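Local coordinates for beta-glucuronidase (uncultured Clostridium sp., PDB 6U7J), which hydrolyses beta-D-glucuronides to release glucuronic acid and, as a gut microbial glycosyl hydrolase family 2 enzyme, probably helps reactivate estrogens from their glucuronide conjugates, at residues E42-F45 with E46-L49; R426-F429 with E430-K434. All coordinates share one frame; numbering follows the deposited sequence.

Interaction 1: E42-F45 with E46-L49; sequences EKWF and EKPL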
# COMPACT_ATOMS: atom_id res chain seq x y z
N GLU B 42 17.23 29.44 -33.34
CA GLU B 42 16.12 30.13 -33.97
C GLU B 42 15.84 31.47 -33.32
O GLU B 42 14.86 32.13 -33.69
CB GLU B 42 14.88 29.23 -33.95
CG GLU B 42 15.16 27.92 -34.67
CD GLU B 42 13.91 27.05 -34.84
OE1 GLU B 42 12.81 27.52 -34.51
OE2 GLU B 42 14.06 25.90 -35.30
N LYS B 43 16.67 31.87 -32.36
CA LYS B 43 16.59 33.16 -31.69
C LYS B 43 15.18 33.43 -31.19
O LYS B 43 14.59 34.49 -31.43
CB LYS B 43 17.10 34.27 -32.60
CG LYS B 43 18.53 33.96 -33.07
CD LYS B 43 19.42 35.18 -33.24
CE LYS B 43 20.50 34.90 -34.27
NZ LYS B 43 21.62 35.90 -34.23
N TRP B 44 14.65 32.44 -30.45
CA TRP B 44 13.29 32.52 -29.92
C TRP B 44 13.11 33.73 -29.04
O TRP B 44 11.99 34.24 -28.91
CB TRP B 44 12.97 31.26 -29.11
CG TRP B 44 12.58 30.09 -29.93
CD1 TRP B 44 12.42 30.05 -31.29
CD2 TRP B 44 12.29 28.78 -29.45
NE1 TRP B 44 12.07 28.78 -31.68
CE2 TRP B 44 11.97 27.98 -30.57
CE3 TRP B 44 12.26 28.19 -28.18
CZ2 TRP B 44 11.63 26.63 -30.46
CZ3 TRP B 44 11.93 26.85 -28.07
CH2 TRP B 44 11.62 26.08 -29.20
N PHE B 45 14.19 34.20 -28.41
CA PHE B 45 14.12 35.34 -27.49
C PHE B 45 13.81 36.67 -28.19
O PHE B 45 13.47 37.64 -27.51
CB PHE B 45 15.43 35.46 -26.74
CG PHE B 45 16.64 35.51 -27.63
CD1 PHE B 45 17.03 36.69 -28.26
CD2 PHE B 45 17.41 34.37 -27.84
CE1 PHE B 45 18.14 36.73 -29.07
CE2 PHE B 45 18.52 34.40 -28.65
CZ PHE B 45 18.89 35.59 -29.27
N GLU B 46 13.93 36.75 -29.51
CA GLU B 46 13.73 38.04 -30.18
C GLU B 46 12.26 38.45 -30.28
O GLU B 46 11.98 39.59 -30.63
CB GLU B 46 14.33 38.01 -31.58
CG GLU B 46 15.82 37.76 -31.59
CD GLU B 46 16.45 38.07 -32.93
OE1 GLU B 46 15.75 37.92 -33.95
OE2 GLU B 46 17.64 38.46 -32.96
N LYS B 47 11.33 37.55 -29.98
CA LYS B 47 9.91 37.84 -30.06
C LYS B 47 9.20 36.98 -29.04
O LYS B 47 9.78 36.01 -28.53
CB LYS B 47 9.38 37.60 -31.49
CG LYS B 47 9.26 36.13 -31.92
CD LYS B 47 10.61 35.47 -32.28
CE LYS B 47 10.43 34.01 -32.78
NZ LYS B 47 11.69 33.46 -33.41
N PRO B 48 7.96 37.32 -28.68
CA PRO B 48 7.24 36.51 -27.68
C PRO B 48 7.19 35.03 -28.04
O PRO B 48 7.11 34.66 -29.21
CB PRO B 48 5.84 37.14 -27.68
CG PRO B 48 6.11 38.60 -27.97
CD PRO B 48 7.29 38.61 -28.92
N LEU B 49 7.29 34.18 -27.02
CA LEU B 49 7.24 32.74 -27.23
C LEU B 49 5.90 32.33 -27.82
O LEU B 49 4.85 32.85 -27.44
CB LEU B 49 7.47 31.99 -25.91
CG LEU B 49 8.87 32.02 -25.29
CD1 LEU B 49 8.93 31.07 -24.06
CD2 LEU B 49 9.94 31.67 -26.31
O HOH W 1 9.65 33.42 -29.91

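Interaction 2: R426-F429 with E430-K434; sequences RNYF and EEVTK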
# COMPACT_ATOMS: atom_id res chain seq x y z
N ARG B 426 44.19 14.61 -3.57
CA ARG B 426 44.77 15.32 -2.43
C ARG B 426 45.04 16.79 -2.76
O ARG B 426 44.65 17.68 -1.99
CB ARG B 426 46.05 14.63 -1.96
CG ARG B 426 46.61 15.20 -0.66
CD ARG B 426 48.08 14.87 -0.48
NE ARG B 426 48.34 13.49 -0.85
CZ ARG B 426 48.29 12.47 -0.00
NH1 ARG B 426 47.99 12.71 1.27
NH2 ARG B 426 48.53 11.23 -0.42
N ASN B 427 45.71 17.06 -3.88
CA ASN B 427 45.96 18.45 -4.27
C ASN B 427 44.66 19.22 -4.49
O ASN B 427 44.56 20.40 -4.12
CB ASN B 427 46.81 18.50 -5.55
CG ASN B 427 48.29 18.21 -5.29
OD1 ASN B 427 48.72 18.07 -4.14
ND2 ASN B 427 49.05 18.10 -6.37
N TYR B 428 43.67 18.58 -5.12
CA TYR B 428 42.40 19.24 -5.40
C TYR B 428 41.78 19.76 -4.11
O TYR B 428 41.49 20.96 -3.98
CB TYR B 428 41.44 18.28 -6.11
CG TYR B 428 40.13 18.91 -6.53
CD1 TYR B 428 39.10 19.11 -5.62
CD2 TYR B 428 39.93 19.31 -7.85
CE1 TYR B 428 37.92 19.71 -5.99
CE2 TYR B 428 38.73 19.90 -8.24
CZ TYR B 428 37.74 20.10 -7.31
OH TYR B 428 36.56 20.69 -7.69
N PHE B 429 41.60 18.88 -3.14
CA PHE B 429 40.88 19.29 -1.94
C PHE B 429 41.73 20.11 -1.00
O PHE B 429 41.18 20.89 -0.22
CB PHE B 429 40.30 18.04 -1.27
CG PHE B 429 39.13 17.48 -2.03
CD1 PHE B 429 37.88 18.09 -1.96
CD2 PHE B 429 39.29 16.41 -2.88
CE1 PHE B 429 36.80 17.60 -2.69
CE2 PHE B 429 38.22 15.91 -3.62
CZ PHE B 429 36.97 16.51 -3.52
N GLU B 430 43.06 19.99 -1.07
CA GLU B 430 43.90 20.92 -0.32
C GLU B 430 43.71 22.34 -0.81
O GLU B 430 43.58 23.28 -0.01
CB GLU B 430 45.37 20.54 -0.42
CG GLU B 430 46.22 21.34 0.56
CD GLU B 430 47.70 21.21 0.29
OE1 GLU B 430 48.49 21.49 1.22
OE2 GLU B 430 48.06 20.83 -0.84
N GLU B 431 43.68 22.52 -2.14
CA GLU B 431 43.36 23.82 -2.70
C GLU B 431 41.99 24.29 -2.24
O GLU B 431 41.83 25.42 -1.77
CB GLU B 431 43.43 23.75 -4.23
CG GLU B 431 44.73 24.29 -4.80
CD GLU B 431 45.03 25.69 -4.28
OE1 GLU B 431 44.27 26.63 -4.61
OE2 GLU B 431 46.01 25.84 -3.52
N VAL B 432 40.97 23.42 -2.35
CA VAL B 432 39.62 23.84 -2.00
C VAL B 432 39.55 24.22 -0.53
O VAL B 432 38.99 25.26 -0.16
CB VAL B 432 38.59 22.74 -2.33
CG1 VAL B 432 37.21 23.16 -1.84
CG2 VAL B 432 38.53 22.48 -3.81
N THR B 433 40.13 23.39 0.34
CA THR B 433 40.03 23.65 1.78
C THR B 433 40.76 24.94 2.16
O THR B 433 40.24 25.75 2.93
CB THR B 433 40.58 22.47 2.58
OG1 THR B 433 41.82 22.04 2.01
CG2 THR B 433 39.61 21.32 2.57
N LYS B 434 41.96 25.14 1.61
CA LYS B 434 42.68 26.39 1.88
C LYS B 434 41.88 27.60 1.43
O LYS B 434 41.86 28.63 2.12
CB LYS B 434 44.04 26.35 1.19
CG LYS B 434 45.09 25.66 2.04
CD LYS B 434 46.31 25.22 1.24
CE LYS B 434 46.50 26.06 0.01
NZ LYS B 434 46.82 27.47 0.37

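Interaction 1: E42-F45 with E46-L49
Glu46 folds back over Lys43 in a single 3-10 turn that follows the Schellman motif ending helix 38-41, in the sugar-binding domain of this family 2 hydrolase. The turn is closed by one nearly straight backbone bond, Glu46 N to Lys43 O at 3.0 Å (170° at the hydrogen). Alongside it the two side chains run the same way, and the chain of Glu46, extended beyond CG, brings its OE2 to 3.7 Å from Lys43 CD. The charged ends stay apart, with Lys43 NZ 4.9 Å from Glu46 OE2, so any attraction is at longer range. Phe45 has CG between its backbone N and carbonyl carbon (chi1 53°), which turns the ring back under the turn: Lys43 CA lies over one face, toward its rim, and Glu46 CG is 3.6 Å from Phe45 CE1. Lys47 bends at chi2 and lays its chain across the turn, bringing NZ near the plane of the Trp44 ring, at its edge. Leu49 CD2 touches Trp44 CB at 4.1 Å. Further out, Phe45 stacks on Tyr108 and Trp44 meets Trp78 edge-to-face. Trp44 NE1 bonds to Glu42 OE1 at 3.2 Å, while OE2 of that carboxylate is held by Gln38 and Tyr35. A water bridges the loop between Trp44 O, 2.7 Å away, and Pro48 O, though it has more acceptors in reach than protons to give.

Interaction 2: R426-F429 with E430-K434
Tyr428 and Val432, one helical turn apart, make the apolar side-chain contact of this stretch: Val432 CG2 comes obliquely to the tyrosine ring, 3.6 Å from CE1. Val432 holds CG2 anti to its carbonyl carbon (CG1 trans to N, chi1 175°), which aims that methyl back along the helix at the ring and at Tyr428 O. The neighbouring rings also meet, Tyr428 CD1 sitting 3.7 Å above the centre of the Phe429 ring. Among the backbone bonds, Glu430 N to Arg426 O, Glu431 N to Asn427 O and Val432 N to Tyr428 O are each 3.0 Å, and Thr433 N to Phe429 O is 2.8 Å. These turns belong to helix 424-439 of the TIM barrel, the crossover between parallel strands 409-416 and 445-449. Phe429, Val432 and Thr433 pack on Ile414 of the first strand, and Tyr428 and Val432 reach Leu389 of helix 386-403. Of the polar side chains, Thr433 OG1 also lies 2.6 Å from Phe429 O; Glu430 O is another possible acceptor for that hydroxyl, at 3.0 Å, and the geometry leaves its choice open. Other polar ends turn outward from the stretch: Tyr428 OH bonds to His392 ND1, Glu431 forms a salt bridge with Lys393, and Arg426 forms one with Glu423.

From the N terminus, the chain first reaches interaction 1, where residues 42-49 turn away from helix 38-41 and lead toward strand 53-57, packing on strand 76-85 of the sugar-binding domain. Several hundred residues later, in the TIM barrel domain, interaction 2 joins successive turns of helix 424-439, between strands 409-416 and 445-449 and beside helix 386-403. Both are local: the first closes a short turn, the second no loop, only consecutive helical turns. They follow in series, neither nested nor crossed. Their centres are 43 Å apart and their nearest atoms about 31 Å, so each ties together parts of its own domain without direct contact between them.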